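Local structure of activated BY transcription factor SSRB (Salmonella enterica, 2WNW) at residues A[295-300]-A[311-316]; A[349-354]-A[364-369]. The protein belongs to glycosyl hydrolase family 30 and combines a TIM barrel with a beta-sandwich domain. All coordinates share one frame; numbering follows the deposited sequence.

In the fold
Both contacts belong to the TIM-barrel domain, and contact 1 comes earlier in the chain. Contact 1 packs the loop after barrel strand 289-294 against helix 305-322, which follows it. Contact 2 follows the last barrel strand, 327-330, and joins strand 352-355, in a small sheet beside the barrel strands, to helix 365-374. Their centres are about 10 Å apart. The loop of contact 1 meets contact 2 through a probable hydrogen bond, Val297 O to Glu349 N, 2.9 Å. The helices also touch, with Tyr313 CD1 3.6 Å from Ser366 CB. A bound glycerol lies about 5 Å from the side chain of Cys296. It probably came from the crystallisation liquor but may nevertheless indicate a pocket.

Contact 1 (A[295-300]-A[311-316])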
ATOM      1  N   GLY A 295      -5.204  18.957   7.822  1.00 16.40           N
ATOM      2  CA  GLY A 295      -4.689  19.079   6.477  1.00 14.82           C
ATOM      3  C   GLY A 295      -5.480  20.158   5.762  1.00 14.85           C
ATOM      4  O   GLY A 295      -6.637  20.416   6.105  1.00 14.05           O
ATOM      5  N   CYS A 296      -4.847  20.810   4.793  1.00 13.32           N
ATOM      6  CA  CYS A 296      -5.503  21.845   4.002  1.00 14.07           C
ATOM      7  C   CYS A 296      -4.651  22.111   2.770  1.00 14.90           C
ATOM      8  O   CYS A 296      -3.534  21.596   2.651  1.00 13.42           O
ATOM      9  CB  CYS A 296      -5.669  23.144   4.810  1.00 13.37           C
ATOM     10  SG  CYS A 296      -4.135  24.071   5.134  1.00 17.71           S
ATOM     11  N   VAL A 297      -5.189  22.903   1.850  1.00 14.86           N
ATOM     12  CA  VAL A 297      -4.480  23.261   0.632  1.00 16.11           C
ATOM     13  C   VAL A 297      -4.454  24.783   0.558  1.00 17.26           C
ATOM     14  O   VAL A 297      -5.312  25.453   1.130  1.00 16.42           O
ATOM     15  CB  VAL A 297      -5.187  22.696  -0.631  1.00 15.61           C
ATOM     16  CG1 VAL A 297      -5.152  21.167  -0.609  1.00 16.35           C
ATOM     17  CG2 VAL A 297      -6.626  23.188  -0.695  1.00 14.74           C
ATOM     18  N   PRO A 298      -3.463  25.350  -0.139  1.00 18.99           N
ATOM     19  CA  PRO A 298      -3.376  26.809  -0.252  1.00 20.24           C
ATOM     20  C   PRO A 298      -4.375  27.389  -1.245  1.00 21.24           C
ATOM     21  O   PRO A 298      -5.013  26.653  -2.005  1.00 19.79           O
ATOM     22  CB  PRO A 298      -1.935  27.024  -0.702  1.00 20.96           C
ATOM     23  CG  PRO A 298      -1.699  25.833  -1.587  1.00 22.84           C
ATOM     24  CD  PRO A 298      -2.303  24.698  -0.775  1.00 19.34           C
ATOM     25  N   MET A 299      -4.519  28.712  -1.223  1.00 20.85           N
ATOM     26  CA  MET A 299      -5.408  29.389  -2.156  1.00 20.72           C
ATOM     27  C   MET A 299      -4.625  29.475  -3.461  1.00 21.98           C
ATOM     28  O   MET A 299      -3.485  29.934  -3.474  1.00 19.54           O
ATOM     29  CB  MET A 299      -5.748  30.800  -1.665  1.00 22.40           C
ATOM     30  CG  MET A 299      -6.732  30.854  -0.510  1.00 22.43           C
ATOM     31  SD  MET A 299      -8.365  30.270  -0.977  1.00 25.24           S
ATOM     32  CE  MET A 299      -8.942  31.639  -2.018  1.00 22.77           C
ATOM     33  N   GLU A 300      -5.229  29.011  -4.548  1.00 21.32           N
ATOM     34  CA  GLU A 300      -4.581  29.027  -5.856  1.00 21.07           C
ATOM     35  C   GLU A 300      -5.619  29.418  -6.896  1.00 21.48           C
ATOM     36  O   GLU A 300      -6.745  28.931  -6.874  1.00 22.30           O
ATOM     37  CB  GLU A 300      -3.983  27.650  -6.148  1.00 21.30           C
ATOM     38  CG  GLU A 300      -2.934  27.248  -5.117  1.00 23.33           C
ATOM     39  CD  GLU A 300      -2.387  25.853  -5.330  1.00 27.00           C
ATOM     40  OE1 GLU A 300      -3.157  24.881  -5.188  1.00 26.98           O
ATOM     41  OE2 GLU A 300      -1.184  25.730  -5.638  1.00 28.93           O
ATOM     42  N   HIS A 311      -7.890  16.187  -5.848  1.00 14.86           N
ATOM     43  CA  HIS A 311      -6.958  15.069  -5.784  1.00 14.93           C
ATOM     44  C   HIS A 311      -6.267  14.955  -4.431  1.00 14.25           C
ATOM     45  O   HIS A 311      -6.182  13.873  -3.863  1.00 14.56           O
ATOM     46  CB  HIS A 311      -5.872  15.202  -6.850  1.00 15.55           C
ATOM     47  CG  HIS A 311      -4.755  14.221  -6.683  1.00 16.89           C
ATOM     48  ND1 HIS A 311      -4.875  12.890  -7.025  1.00 17.00           N
ATOM     49  CD2 HIS A 311      -3.518  14.361  -6.147  1.00 17.96           C
ATOM     50  CE1 HIS A 311      -3.761  12.254  -6.704  1.00 19.83           C
ATOM     51  NE2 HIS A 311      -2.922  13.123  -6.170  1.00 18.09           N
ATOM     52  N   THR A 312      -5.748  16.071  -3.927  1.00 14.31           N
ATOM     53  CA  THR A 312      -5.041  16.048  -2.648  1.00 13.55           C
ATOM     54  C   THR A 312      -5.878  15.444  -1.525  1.00 14.47           C
ATOM     55  O   THR A 312      -5.399  14.580  -0.791  1.00 13.27           O
ATOM     56  CB  THR A 312      -4.570  17.468  -2.255  1.00 15.25           C
ATOM     57  OG1 THR A 312      -3.617  17.927  -3.224  1.00 15.20           O
ATOM     58  CG2 THR A 312      -3.924  17.470  -0.876  1.00 15.26           C
ATOM     59  N   TYR A 313      -7.128  15.882  -1.400  1.00 12.96           N
ATOM     60  CA  TYR A 313      -7.995  15.362  -0.350  1.00 14.60           C
ATOM     61  C   TYR A 313      -8.322  13.884  -0.535  1.00 15.22           C
ATOM     62  O   TYR A 313      -8.146  13.083   0.387  1.00 15.62           O
ATOM     63  CB  TYR A 313      -9.305  16.163  -0.275  1.00 14.85           C
ATOM     64  CG  TYR A 313      -9.235  17.377   0.630  1.00 14.93           C
ATOM     65  CD1 TYR A 313      -8.698  18.585   0.179  1.00 13.79           C
ATOM     66  CD2 TYR A 313      -9.673  17.302   1.954  1.00 14.87           C
ATOM     67  CE1 TYR A 313      -8.599  19.693   1.033  1.00 14.54           C
ATOM     68  CE2 TYR A 313      -9.574  18.395   2.813  1.00 16.39           C
ATOM     69  CZ  TYR A 313      -9.039  19.584   2.348  1.00 15.58           C
ATOM     70  OH  TYR A 313      -8.939  20.653   3.206  1.00 15.41           O
ATOM     71  N   LEU A 314      -8.799  13.517  -1.722  1.00 13.55           N
ATOM     72  CA  LEU A 314      -9.160  12.124  -1.977  1.00 13.84           C
ATOM     73  C   LEU A 314      -7.978  11.167  -1.886  1.00 13.41           C
ATOM     74  O   LEU A 314      -8.082  10.102  -1.282  1.00 13.63           O
ATOM     75  CB  LEU A 314      -9.831  11.989  -3.347  1.00 13.93           C
ATOM     76  CG  LEU A 314     -11.246  12.565  -3.448  1.00 17.59           C
ATOM     77  CD1 LEU A 314     -11.699  12.550  -4.903  1.00 17.00           C
ATOM     78  CD2 LEU A 314     -12.201  11.751  -2.575  1.00 17.47           C
ATOM     79  N   HIS A 315      -6.854  11.550  -2.483  1.00 12.90           N
ATOM     80  CA  HIS A 315      -5.662  10.709  -2.473  1.00 13.90           C
ATOM     81  C   HIS A 315      -5.159  10.439  -1.059  1.00 12.75           C
ATOM     82  O   HIS A 315      -4.841   9.299  -0.717  1.00 12.02           O
ATOM     83  CB  HIS A 315      -4.549  11.363  -3.300  1.00 14.09           C
ATOM     84  CG  HIS A 315      -3.273  10.578  -3.326  1.00 14.04           C
ATOM     85  ND1 HIS A 315      -3.137   9.399  -4.026  1.00 14.55           N
ATOM     86  CD2 HIS A 315      -2.078  10.799  -2.726  1.00 14.58           C
ATOM     87  CE1 HIS A 315      -1.915   8.925  -3.855  1.00 17.74           C
ATOM     88  NE2 HIS A 315      -1.252   9.756  -3.070  1.00 15.82           N
ATOM     89  N   ASP A 316      -5.089  11.474  -0.227  1.00 12.44           N
ATOM     90  CA  ASP A 316      -4.601  11.269   1.128  1.00 13.55           C
ATOM     91  C   ASP A 316      -5.590  10.489   1.985  1.00 14.51           C
ATOM     92  O   ASP A 316      -5.197   9.607   2.749  1.00 14.70           O
ATOM     93  CB  ASP A 316      -4.267  12.606   1.797  1.00 13.74           C
ATOM     94  CG  ASP A 316      -3.356  12.431   2.996  1.00 15.17           C
ATOM     95  OD1 ASP A 316      -3.845  12.471   4.147  1.00 16.36           O
ATOM     96  OD2 ASP A 316      -2.147  12.224   2.777  1.00 15.38           O
TER
HETATM   97  O   HOH W   1      -8.070  23.126   2.368  1.00 17.08           O
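Loop 295-300 passes helix segment 311-316 at some distance, with Val297 CA 7.9 Å from Thr312 CA, so the segments meet through side chains and one water. This is part of a beta-alpha unit of the TIM barrel. The loop leaves strand 289-294, and the chain then turns back as helix 305-322. Val297 and Tyr313 make most of the contact. Val297 CG1, anti to the carbonyl carbon (chi1 -65°), is the branch that touches the helix. It meets the methyl of Thr312, with Val297 CG1 to Thr312 CG2 at 3.9 Å, as the two side chains pass one another running opposite ways. Val297 CG1 also approaches the Tyr313 ring obliquely, 4.1 Å from Tyr313 CE1. The other branch of Thr312 is turned to its own helix, where OG1 bonds to Arg308 O.

The Tyr313 ring brings its hydroxyl up to the loop backbone. Tyr313 OH lies 3.7 Å from Cys296 CA. Its strongest polar partner is Asp330, through OD1. Trp269 packs edge-to-face with the ring, and helix 365-374 also touches it through Ile370. No direct hydrogen bond joins the two segments; a water does this instead. It lies at the ring edge, in the ring plane, accepts from Val297 N at 2.9 Å and donates to Tyr313 OH at 2.8 Å.

Contact 2 (A[349-354]-A[364-369]); sequences EAPIQY and NHSWYG
Asn364 ND2 is gripped by two carbonyl oxygens of segment 349-354. Asn364 ND2 donates to Ala350 O at 2.8 Å, with an N-H...O angle of 146°, and to Gln353 OE1 at 3.0 Å. Both acceptors lie close to the amide plane, so the pair of bonds fixes the rotation of the amide. The Gln353 amide is turned well out of that plane, 55° away. Asn364 N adds a third bond, to Pro351 O at 2.9 Å. One residue thus ties its backbone and side chain to the loop before strand 352-355 and to the strand itself. In the TIM-barrel domain, this joins the middle strand of the three-stranded sheet 332-336, 352-355, 360-363 to the first turn of helix 365-374.

The Glu349 carboxylate stacks on the Asn364 amide, with planes 14° apart and Glu349 CD to Asn364 CG at 3.8 Å. Its extended chain carries OE1 toward the start of helix 365-374. There one water donates to OE1 and accepts from Ser366 N, and another joins OE1 to Ser366 OG. OE1 also has a weak hydrogen bond with His309 ND1. Ser366 OG packs against Pro351, 3.3 Å from Pro351 CA. Further along, Ile352 and Trp367 run alongside in the same direction. Ile352 CG1 is 3.6 Å from Trp367 CD1, while Pro351 CB sits at the edge of the indole, near its plane.

His81 stacks on Trp367. Tyr75 of helix 65-76 touches Pro351, Ile352 and Trp367, strand 360-363 touches Ile352 through Leu361, and helix 305-322 reaches Asn364 through Gln306.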
ATOM      1  N   GLU A 349      -7.167  27.605   1.685  1.00 17.52           N
ATOM      2  CA  GLU A 349      -8.521  27.338   1.221  1.00 18.52           C
ATOM      3  C   GLU A 349      -9.222  26.510   2.303  1.00 17.13           C
ATOM      4  O   GLU A 349      -8.564  25.859   3.117  1.00 17.60           O
ATOM      5  CB  GLU A 349      -8.487  26.544  -0.088  1.00 18.65           C
ATOM      6  CG  GLU A 349      -9.837  26.402  -0.767  1.00 20.23           C
ATOM      7  CD  GLU A 349      -9.784  25.501  -1.987  1.00 21.56           C
ATOM      8  OE1 GLU A 349      -9.763  24.263  -1.819  1.00 22.73           O
ATOM      9  OE2 GLU A 349      -9.752  26.036  -3.117  1.00 24.16           O
ATOM     10  N   ALA A 350     -10.551  26.567   2.326  1.00 17.96           N
ATOM     11  CA  ALA A 350     -11.361  25.780   3.255  1.00 16.73           C
ATOM     12  C   ALA A 350     -12.456  25.217   2.353  1.00 17.32           C
ATOM     13  O   ALA A 350     -12.833  25.858   1.367  1.00 18.42           O
ATOM     14  CB  ALA A 350     -11.961  26.665   4.353  1.00 18.26           C
ATOM     15  N   PRO A 351     -12.972  24.016   2.658  1.00 16.32           N
ATOM     16  CA  PRO A 351     -14.020  23.434   1.809  1.00 17.14           C
ATOM     17  C   PRO A 351     -15.192  24.368   1.543  1.00 18.86           C
ATOM     18  O   PRO A 351     -15.831  24.287   0.495  1.00 19.72           O
ATOM     19  CB  PRO A 351     -14.415  22.169   2.567  1.00 15.29           C
ATOM     20  CG  PRO A 351     -13.102  21.752   3.185  1.00 15.74           C
ATOM     21  CD  PRO A 351     -12.577  23.075   3.722  1.00 14.92           C
ATOM     22  N   ILE A 352     -15.483  25.240   2.502  1.00 19.31           N
ATOM     23  CA  ILE A 352     -16.550  26.212   2.328  1.00 20.61           C
ATOM     24  C   ILE A 352     -15.984  27.583   2.652  1.00 20.20           C
ATOM     25  O   ILE A 352     -15.295  27.764   3.657  1.00 18.72           O
ATOM     26  CB  ILE A 352     -17.768  25.932   3.248  1.00 19.78           C
ATOM     27  CG1 ILE A 352     -18.440  24.624   2.834  1.00 20.66           C
ATOM     28  CG2 ILE A 352     -18.776  27.082   3.145  1.00 21.19           C
ATOM     29  CD1 ILE A 352     -19.722  24.321   3.591  1.00 21.30           C
ATOM     30  N   GLN A 353     -16.245  28.542   1.772  1.00 19.79           N
ATOM     31  CA  GLN A 353     -15.780  29.900   1.981  1.00 20.55           C
ATOM     32  C   GLN A 353     -16.973  30.836   1.885  1.00 22.53           C
ATOM     33  O   GLN A 353     -17.948  30.549   1.186  1.00 22.46           O
ATOM     34  CB  GLN A 353     -14.689  30.253   0.966  1.00 21.68           C
ATOM     35  CG  GLN A 353     -13.356  29.587   1.310  1.00 22.64           C
ATOM     36  CD  GLN A 353     -12.267  29.867   0.296  1.00 26.90           C
ATOM     37  OE1 GLN A 353     -12.227  29.259  -0.775  1.00 28.08           O
ATOM     38  NE2 GLN A 353     -11.379  30.798   0.625  1.00 27.14           N
ATOM     39  N   TYR A 354     -16.901  31.949   2.605  1.00 22.51           N
ATOM     40  CA  TYR A 354     -18.009  32.888   2.639  1.00 24.75           C
ATOM     41  C   TYR A 354     -17.644  34.338   2.343  1.00 25.78           C
ATOM     42  O   TYR A 354     -16.661  34.872   2.859  1.00 25.34           O
ATOM     43  CB  TYR A 354     -18.696  32.783   4.007  1.00 24.29           C
ATOM     44  CG  TYR A 354     -19.797  33.788   4.234  1.00 24.10           C
ATOM     45  CD1 TYR A 354     -19.593  34.895   5.053  1.00 23.56           C
ATOM     46  CD2 TYR A 354     -21.048  33.629   3.636  1.00 24.30           C
ATOM     47  CE1 TYR A 354     -20.607  35.822   5.277  1.00 25.24           C
ATOM     48  CE2 TYR A 354     -22.071  34.552   3.852  1.00 24.42           C
ATOM     49  CZ  TYR A 354     -21.842  35.642   4.673  1.00 24.45           C
ATOM     50  OH  TYR A 354     -22.846  36.553   4.897  1.00 26.22           O
ATOM     51  N   ASN A 364     -16.140  24.490  -2.331  1.00 18.54           N
ATOM     52  CA  ASN A 364     -15.043  24.103  -3.210  1.00 17.26           C
ATOM     53  C   ASN A 364     -15.068  22.606  -3.500  1.00 15.94           C
ATOM     54  O   ASN A 364     -15.800  21.857  -2.853  1.00 15.73           O
ATOM     55  CB  ASN A 364     -13.708  24.506  -2.578  1.00 17.86           C
ATOM     56  CG  ASN A 364     -13.530  26.011  -2.522  1.00 20.14           C
ATOM     57  OD1 ASN A 364     -13.629  26.690  -3.544  1.00 18.71           O
ATOM     58  ND2 ASN A 364     -13.272  26.543  -1.329  1.00 18.76           N
ATOM     59  N   HIS A 365     -14.270  22.169  -4.472  1.00 15.67           N
ATOM     60  CA  HIS A 365     -14.222  20.754  -4.834  1.00 15.04           C
ATOM     61  C   HIS A 365     -13.959  19.862  -3.621  1.00 15.64           C
ATOM     62  O   HIS A 365     -14.533  18.779  -3.502  1.00 15.20           O
ATOM     63  CB  HIS A 365     -13.135  20.504  -5.891  1.00 15.23           C
ATOM     64  CG  HIS A 365     -13.549  20.849  -7.292  1.00 17.25           C
ATOM     65  ND1 HIS A 365     -14.377  21.911  -7.586  1.00 17.04           N
ATOM     66  CD2 HIS A 365     -13.212  20.296  -8.481  1.00 18.50           C
ATOM     67  CE1 HIS A 365     -14.532  21.997  -8.896  1.00 17.88           C
ATOM     68  NE2 HIS A 365     -13.836  21.029  -9.462  1.00 17.28           N
ATOM     69  N   SER A 366     -13.086  20.315  -2.729  1.00 14.01           N
ATOM     70  CA  SER A 366     -12.742  19.540  -1.540  1.00 15.56           C
ATOM     71  C   SER A 366     -13.962  19.171  -0.697  1.00 14.29           C
ATOM     72  O   SER A 366     -14.006  18.092  -0.112  1.00 16.12           O
ATOM     73  CB  SER A 366     -11.733  20.310  -0.686  1.00 15.88           C
ATOM     74  OG  SER A 366     -12.262  21.561  -0.289  1.00 14.44           O
ATOM     75  N   TRP A 367     -14.956  20.052  -0.639  1.00 15.68           N
ATOM     76  CA  TRP A 367     -16.157  19.764   0.141  1.00 16.11           C
ATOM     77  C   TRP A 367     -16.832  18.503  -0.401  1.00 16.86           C
ATOM     78  O   TRP A 367     -17.242  17.636   0.368  1.00 15.79           O
ATOM     79  CB  TRP A 367     -17.141  20.940   0.081  1.00 16.70           C
ATOM     80  CG  TRP A 367     -18.308  20.798   1.030  1.00 17.98           C
ATOM     81  CD1 TRP A 367     -18.325  21.102   2.362  1.00 19.01           C
ATOM     82  CD2 TRP A 367     -19.615  20.292   0.718  1.00 18.68           C
ATOM     83  NE1 TRP A 367     -19.562  20.817   2.902  1.00 19.26           N
ATOM     84  CE2 TRP A 367     -20.372  20.317   1.915  1.00 19.86           C
ATOM     85  CE3 TRP A 367     -20.221  19.817  -0.454  1.00 20.15           C
ATOM     86  CZ2 TRP A 367     -21.704  19.884   1.971  1.00 19.52           C
ATOM     87  CZ3 TRP A 367     -21.546  19.386  -0.399  1.00 20.66           C
ATOM     88  CH2 TRP A 367     -22.271  19.424   0.809  1.00 20.76           C
ATOM     89  N   TYR A 368     -16.939  18.398  -1.723  1.00 17.47           N
ATOM     90  CA  TYR A 368     -17.564  17.226  -2.336  1.00 17.87           C
ATOM     91  C   TYR A 368     -16.671  15.997  -2.203  1.00 17.57           C
ATOM     92  O   TYR A 368     -17.166  14.883  -2.051  1.00 17.40           O
ATOM     93  CB  TYR A 368     -17.879  17.480  -3.814  1.00 18.47           C
ATOM     94  CG  TYR A 368     -18.808  18.649  -4.033  1.00 19.60           C
ATOM     95  CD1 TYR A 368     -18.308  19.916  -4.327  1.00 18.34           C
ATOM     96  CD2 TYR A 368     -20.189  18.497  -3.897  1.00 19.31           C
ATOM     97  CE1 TYR A 368     -19.159  21.006  -4.480  1.00 21.00           C
ATOM     98  CE2 TYR A 368     -21.049  19.583  -4.047  1.00 20.72           C
ATOM     99  CZ  TYR A 368     -20.528  20.832  -4.336  1.00 21.02           C
ATOM    100  OH  TYR A 368     -21.371  21.912  -4.462  1.00 21.75           O
ATOM    101  N   GLY A 369     -15.357  16.208  -2.254  1.00 18.17           N
ATOM    102  CA  GLY A 369     -14.425  15.104  -2.112  1.00 16.00           C
ATOM    103  C   GLY A 369     -14.569  14.465  -0.742  1.00 15.45           C
ATOM    104  O   GLY A 369     -14.656  13.245  -0.621  1.00 16.38           O
TER
HETATM  105  O   HOH W   2     -11.145  22.388  -3.416  1.00 16.61           O
HETATM  106  O   HOH W   3     -10.453  23.196   0.630  1.00 19.50           O